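GDSL-like protein (Roseburia intestinalis L1-82, PDB 6HFZ) removes acetyl groups from complex beta-mannans as a two-domain esterase with a GDSL-like (SGNH hydrolase) family domain. Local coordinates at residues Q292-I306 / V348-Y362. Residues are numbered along the deposited sequence; the frame is centred on the assembly and turned at random.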
loop_
_atom_site.group_PDB
_atom_site.type_symbol
_atom_site.label_atom_id
_atom_site.label_comp_id
_atom_site.label_asym_id
_atom_site.label_seq_id
_atom_site.Cartn_x
_atom_site.Cartn_y
_atom_site.Cartn_z
ATOM N N GLN A 292 -6.127 0.930 -12.765
ATOM C CA GLN A 292 -5.918 2.106 -11.964
ATOM C C GLN A 292 -6.251 3.360 -12.780
ATOM O O GLN A 292 -5.829 3.466 -13.921
ATOM C CB GLN A 292 -4.460 2.211 -11.536
ATOM C CG GLN A 292 -4.037 1.252 -10.438
ATOM C CD GLN A 292 -2.627 1.633 -10.032
ATOM O OE1 GLN A 292 -1.701 1.532 -10.848
ATOM N NE2 GLN A 292 -2.476 2.126 -8.808
ATOM N N TYR A 293 -6.945 4.323 -12.169
ATOM C CA TYR A 293 -7.375 5.534 -12.860
ATOM C C TYR A 293 -7.693 6.632 -11.848
ATOM O O TYR A 293 -7.927 6.339 -10.672
ATOM C CB TYR A 293 -8.625 5.290 -13.734
ATOM C CG TYR A 293 -9.862 4.802 -12.989
ATOM C CD1 TYR A 293 -9.994 3.474 -12.573
ATOM C CD2 TYR A 293 -10.923 5.657 -12.717
ATOM C CE1 TYR A 293 -11.139 3.018 -11.913
ATOM C CE2 TYR A 293 -12.059 5.221 -12.037
ATOM C CZ TYR A 293 -12.168 3.901 -11.630
ATOM O OH TYR A 293 -13.316 3.455 -11.011
ATOM N N ARG A 294 -7.744 7.883 -12.329
ATOM C CA ARG A 294 -8.007 8.978 -11.434
ATOM C C ARG A 294 -9.511 9.141 -11.192
ATOM O O ARG A 294 -10.314 9.155 -12.129
ATOM C CB ARG A 294 -7.457 10.292 -11.992
ATOM C CG ARG A 294 -7.784 11.526 -11.150
ATOM C CD ARG A 294 -6.953 12.707 -11.652
ATOM N NE ARG A 294 -7.182 13.074 -13.048
ATOM C CZ ARG A 294 -6.281 13.639 -13.837
ATOM N NH1 ARG A 294 -5.057 13.894 -13.385
ATOM N NH2 ARG A 294 -6.551 13.870 -15.115
ATOM N N LYS A 295 -9.869 9.367 -9.917
ATOM C CA LYS A 295 -11.139 9.917 -9.526
ATOM C C LYS A 295 -10.859 11.344 -9.022
ATOM O O LYS A 295 -10.114 11.546 -8.058
ATOM C CB LYS A 295 -11.812 9.043 -8.463
ATOM C CG LYS A 295 -12.507 7.798 -8.985
ATOM C CD LYS A 295 -13.272 7.052 -7.939
ATOM C CE LYS A 295 -13.996 5.863 -8.525
ATOM N NZ LYS A 295 -14.402 4.880 -7.489
ATOM N N SER A 296 -11.431 12.322 -9.730
ATOM C CA SER A 296 -11.088 13.726 -9.646
ATOM C C SER A 296 -12.095 14.466 -8.761
ATOM O O SER A 296 -13.287 14.278 -8.871
ATOM C CB SER A 296 -11.020 14.333 -11.039
ATOM O OG SER A 296 -10.926 15.756 -10.949
ATOM N N VAL A 297 -11.607 15.312 -7.859
ATOM C CA VAL A 297 -12.502 16.198 -7.117
ATOM C C VAL A 297 -12.750 17.488 -7.906
ATOM O O VAL A 297 -13.585 18.325 -7.484
ATOM C CB VAL A 297 -11.949 16.524 -5.724
ATOM C CG1 VAL A 297 -12.042 15.283 -4.823
ATOM C CG2 VAL A 297 -10.537 17.087 -5.794
ATOM N N LYS A 298 -12.002 17.677 -8.988
ATOM C CA LYS A 298 -12.246 18.766 -9.945
ATOM C C LYS A 298 -13.259 18.262 -10.967
ATOM O O LYS A 298 -12.928 17.368 -11.736
ATOM C CB LYS A 298 -10.940 19.181 -10.622
ATOM C CG LYS A 298 -9.961 19.907 -9.714
ATOM C CD LYS A 298 -8.734 20.402 -10.439
ATOM C CE LYS A 298 -7.507 20.441 -9.548
ATOM N NZ LYS A 298 -6.457 21.322 -10.115
ATOM N N LEU A 299 -14.486 18.808 -10.917
ATOM C CA LEU A 299 -15.649 18.284 -11.593
ATOM C C LEU A 299 -16.123 19.276 -12.660
ATOM O O LEU A 299 -15.887 20.485 -12.528
ATOM C CB LEU A 299 -16.772 18.116 -10.565
ATOM C CG LEU A 299 -16.619 17.050 -9.474
ATOM C CD1 LEU A 299 -17.939 16.900 -8.726
ATOM C CD2 LEU A 299 -16.180 15.709 -10.058
ATOM N N PRO A 300 -16.831 18.795 -13.687
ATOM C CA PRO A 300 -17.049 17.393 -13.978
ATOM C C PRO A 300 -15.837 16.775 -14.690
ATOM O O PRO A 300 -14.903 17.469 -15.070
ATOM C CB PRO A 300 -18.296 17.366 -14.872
ATOM C CG PRO A 300 -18.263 18.676 -15.615
ATOM C CD PRO A 300 -17.320 19.581 -14.843
ATOM N N ALA A 301 -15.882 15.447 -14.854
ATOM C CA ALA A 301 -14.846 14.666 -15.506
ATOM C C ALA A 301 -15.488 13.553 -16.343
ATOM O O ALA A 301 -16.686 13.267 -16.218
ATOM C CB ALA A 301 -13.922 14.099 -14.459
ATOM N N PRO A 302 -14.725 12.933 -17.257
ATOM C CA PRO A 302 -15.250 11.905 -18.140
ATOM C C PRO A 302 -15.538 10.588 -17.428
ATOM O O PRO A 302 -15.123 10.389 -16.264
ATOM C CB PRO A 302 -14.121 11.649 -19.136
ATOM C CG PRO A 302 -13.312 12.895 -19.093
ATOM C CD PRO A 302 -13.349 13.279 -17.631
ATOM N N VAL A 303 -16.282 9.747 -18.132
ATOM C CA VAL A 303 -16.582 8.384 -17.741
ATOM C C VAL A 303 -16.052 7.480 -18.838
ATOM O O VAL A 303 -16.177 7.822 -20.020
ATOM C CB VAL A 303 -18.090 8.174 -17.527
ATOM C CG1 VAL A 303 -18.388 6.736 -17.137
ATOM C CG2 VAL A 303 -18.655 9.162 -16.493
ATOM N N ALA A 304 -15.418 6.374 -18.447
ATOM C CA ALA A 304 -14.957 5.355 -19.383
ATOM C C ALA A 304 -15.596 4.009 -19.045
ATOM O O ALA A 304 -16.207 3.868 -18.002
ATOM C CB ALA A 304 -13.452 5.256 -19.340
ATOM N N GLU A 305 -15.348 3.030 -19.911
ATOM C CA GLU A 305 -15.671 1.639 -19.679
ATOM C C GLU A 305 -14.426 0.811 -20.020
ATOM O O GLU A 305 -13.582 1.180 -20.902
ATOM C CB GLU A 305 -16.908 1.235 -20.487
ATOM C CG GLU A 305 -16.628 0.976 -21.957
ATOM C CD GLU A 305 -17.848 0.704 -22.842
ATOM O OE1 GLU A 305 -18.933 0.369 -22.274
ATOM O OE2 GLU A 305 -17.719 0.868 -24.098
ATOM N N ILE A 306 -14.252 -0.292 -19.292
ATOM C CA ILE A 306 -13.206 -1.254 -19.540
ATOM C C ILE A 306 -13.872 -2.609 -19.874
ATOM O O ILE A 306 -14.841 -3.009 -19.220
ATOM C CB ILE A 306 -12.245 -1.355 -18.328
ATOM C CG1 ILE A 306 -11.100 -2.320 -18.612
ATOM C CG2 ILE A 306 -12.970 -1.697 -17.040
ATOM C CD1 ILE A 306 -9.909 -2.140 -17.698
ATOM N N VAL A 348 -9.992 0.072 -22.995
ATOM C CA VAL A 348 -10.633 1.138 -22.255
ATOM C C VAL A 348 -11.081 2.196 -23.279
ATOM O O VAL A 348 -10.301 2.545 -24.139
ATOM C CB VAL A 348 -9.661 1.721 -21.212
ATOM C CG1 VAL A 348 -10.306 2.852 -20.435
ATOM C CG2 VAL A 348 -9.144 0.632 -20.273
ATOM N N ARG A 349 -12.324 2.663 -23.162
ATOM C CA ARG A 349 -12.931 3.617 -24.100
ATOM C C ARG A 349 -13.674 4.688 -23.308
ATOM O O ARG A 349 -14.398 4.363 -22.401
ATOM C CB ARG A 349 -13.981 2.890 -24.964
ATOM C CG ARG A 349 -14.552 3.717 -26.110
ATOM C CD ARG A 349 -15.420 2.856 -27.066
ATOM N NE ARG A 349 -16.004 3.691 -28.138
ATOM C CZ ARG A 349 -15.453 3.858 -29.341
ATOM N NH1 ARG A 349 -14.383 3.165 -29.677
ATOM N NH2 ARG A 349 -15.987 4.687 -30.222
ATOM N N LEU A 350 -13.613 5.951 -23.741
ATOM C CA LEU A 350 -14.409 6.985 -23.103
ATOM C C LEU A 350 -15.851 6.924 -23.619
ATOM O O LEU A 350 -16.049 6.819 -24.834
ATOM C CB LEU A 350 -13.772 8.342 -23.408
ATOM C CG LEU A 350 -12.974 8.983 -22.271
ATOM C CD1 LEU A 350 -11.956 8.065 -21.665
ATOM C CD2 LEU A 350 -12.327 10.286 -22.692
ATOM N N THR A 351 -16.808 6.936 -22.687
ATOM C CA THR A 351 -18.263 6.800 -22.974
ATOM C C THR A 351 -19.062 8.070 -22.668
ATOM O O THR A 351 -20.145 8.244 -23.260
ATOM C CB THR A 351 -18.856 5.616 -22.205
ATOM O OG1 THR A 351 -18.719 5.858 -20.802
ATOM C CG2 THR A 351 -18.181 4.313 -22.557
ATOM N N GLU A 352 -18.604 8.924 -21.741
ATOM C CA GLU A 352 -19.288 10.206 -21.413
ATOM C C GLU A 352 -18.230 11.313 -21.260
ATOM O O GLU A 352 -17.166 11.097 -20.670
ATOM C CB GLU A 352 -20.133 10.136 -20.128
ATOM C CG GLU A 352 -21.094 8.947 -20.055
ATOM C CD GLU A 352 -21.848 8.803 -18.734
ATOM O OE1 GLU A 352 -22.180 7.643 -18.347
ATOM O OE2 GLU A 352 -22.121 9.856 -18.087
ATOM N N THR A 353 -18.501 12.466 -21.868
ATOM C CA THR A 353 -17.724 13.680 -21.740
ATOM C C THR A 353 -18.679 14.852 -21.533
ATOM O O THR A 353 -19.887 14.713 -21.778
ATOM C CB THR A 353 -16.827 13.968 -22.951
ATOM O OG1 THR A 353 -17.631 14.123 -24.136
ATOM C CG2 THR A 353 -15.763 12.897 -23.098
ATOM N N HIS A 354 -18.112 15.967 -21.061
ATOM C CA HIS A 354 -18.848 17.156 -20.797
ATOM C C HIS A 354 -18.080 18.340 -21.368
ATOM O O HIS A 354 -16.852 18.375 -21.300
ATOM C CB HIS A 354 -19.127 17.343 -19.294
ATOM C CG HIS A 354 -19.607 16.107 -18.615
ATOM N ND1 HIS A 354 -18.733 15.148 -18.141
ATOM C CD2 HIS A 354 -20.853 15.667 -18.337
ATOM C CE1 HIS A 354 -19.426 14.182 -17.567
ATOM N NE2 HIS A 354 -20.724 14.475 -17.675
ATOM N N GLU A 355 -18.828 19.307 -21.925
ATOM C CA GLU A 355 -18.214 20.460 -22.576
ATOM C C GLU A 355 -17.255 21.143 -21.589
ATOM O O GLU A 355 -16.156 21.579 -21.958
ATOM C CB GLU A 355 -19.310 21.408 -23.076
ATOM C CG GLU A 355 -19.091 21.878 -24.502
ATOM C CD GLU A 355 -17.781 22.610 -24.745
ATOM O OE1 GLU A 355 -17.182 22.384 -25.818
ATOM O OE2 GLU A 355 -17.364 23.402 -23.867
ATOM N N ASN A 356 -17.671 21.181 -20.322
ATOM C CA ASN A 356 -16.966 21.883 -19.253
ATOM C C ASN A 356 -16.091 20.926 -18.408
ATOM O O ASN A 356 -15.876 21.192 -17.235
ATOM C CB ASN A 356 -17.971 22.622 -18.360
ATOM C CG ASN A 356 -19.022 21.734 -17.719
ATOM O OD1 ASN A 356 -19.447 20.728 -18.295
ATOM N ND2 ASN A 356 -19.468 22.114 -16.530
ATOM N N ASP A 357 -15.598 19.814 -18.963
ATOM C CA ASP A 357 -14.793 18.864 -18.150
ATOM C C ASP A 357 -13.560 19.599 -17.608
ATOM O O ASP A 357 -12.866 20.266 -18.362
ATOM C CB ASP A 357 -14.385 17.624 -18.958
ATOM C CG ASP A 357 -15.428 16.514 -18.933
ATOM O OD1 ASP A 357 -16.248 16.478 -17.985
ATOM O OD2 ASP A 357 -15.442 15.707 -19.864
ATOM N N ALA A 358 -13.314 19.475 -16.296
ATOM C CA ALA A 358 -12.199 20.199 -15.592
ATOM C C ALA A 358 -10.848 19.543 -15.897
ATOM O O ALA A 358 -9.774 20.170 -15.873
ATOM C CB ALA A 358 -12.479 20.205 -14.106
ATOM N N VAL A 359 -10.902 18.229 -16.128
ATOM C CA VAL A 359 -9.727 17.415 -16.335
ATOM C C VAL A 359 -10.068 16.333 -17.358
ATOM O O VAL A 359 -11.217 15.912 -17.505
ATOM C CB VAL A 359 -9.256 16.729 -15.030
ATOM C CG1 VAL A 359 -8.806 17.715 -13.963
ATOM C CG2 VAL A 359 -10.302 15.775 -14.474
ATOM N N PRO A 360 -9.046 15.810 -18.039
ATOM C CA PRO A 360 -9.207 14.626 -18.873
ATOM C C PRO A 360 -9.290 13.384 -17.975
ATOM O O PRO A 360 -9.007 13.452 -16.776
ATOM C CB PRO A 360 -7.925 14.568 -19.690
ATOM C CG PRO A 360 -6.908 15.241 -18.800
ATOM C CD PRO A 360 -7.665 16.309 -18.040
ATOM N N PHE A 361 -9.706 12.262 -18.569
ATOM C CA PHE A 361 -9.618 10.973 -17.895
ATOM C C PHE A 361 -8.127 10.586 -17.819
ATOM O O PHE A 361 -7.422 10.758 -18.787
ATOM C CB PHE A 361 -10.453 9.948 -18.666
ATOM C CG PHE A 361 -10.635 8.648 -17.936
ATOM C CD1 PHE A 361 -9.646 7.673 -17.965
ATOM C CD2 PHE A 361 -11.779 8.425 -17.177
ATOM C CE1 PHE A 361 -9.820 6.481 -17.263
ATOM C CE2 PHE A 361 -11.900 7.274 -16.406
ATOM C CZ PHE A 361 -10.942 6.288 -16.490
ATOM N N TYR A 362 -7.653 10.090 -16.661
ATOM C CA TYR A 362 -6.253 9.601 -16.526
ATOM C C TYR A 362 -6.284 8.088 -16.247
ATOM O O TYR A 362 -6.654 7.665 -15.158
ATOM C CB TYR A 362 -5.476 10.364 -15.433
ATOM C CG TYR A 362 -3.974 10.237 -15.628
ATOM C CD1 TYR A 362 -3.328 9.037 -15.412
ATOM C CD2 TYR A 362 -3.211 11.312 -16.087
ATOM C CE1 TYR A 362 -1.966 8.896 -15.668
ATOM C CE2 TYR A 362 -1.840 11.214 -16.284
ATOM C CZ TYR A 362 -1.225 9.991 -16.107
ATOM O OH TYR A 362 0.114 9.873 -16.369
HETATM O O HOH W 1 -9.687 9.560 -14.750
HETATM O O HOH W 2 -9.643 12.414 -14.221
#
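V303 and E305 pair antiparallel with E352 and R349, while R294 N bonds Y362 O (3.0 Å) in a second strand pair. Between V303 and A304 the register slips by one: T351 and E352 both face V303, a classic beta bulge, and V303 O accepts T351 N (2.9 Å) and E352 N from one face of its plane. Beta-branched V303 suits a strand and sets CB against CB of E352, whose OE1 forms a salt bridge with R317. The two pairs belong to different antiparallel sheets of the smaller, all-beta part of this two-domain esterase, and F361 packs its flat ring against A304 of the other sheet. With CG anti to the backbone N (chi1 -170°) the ring reaches A304, and chi2 (-82°) turns a face to its small methyl, a CH-pi contact with CB 4.1 Å from the F361 centroid; a water joining R294 O to Y362 N sits over the other face. R294 is long enough to lay its guanidinium across Y362 CB and give NH2 to P360 O (3.0 Å) within the guanidinium plane. In the loops, cis-P300 sets apolar CB over the H354 ring face, and P300 O accepts A358 N (2.8 Å). D357 holds that ring, OD1 meeting H354 ND1 at 2.8 Å while OD2 receives H354 N.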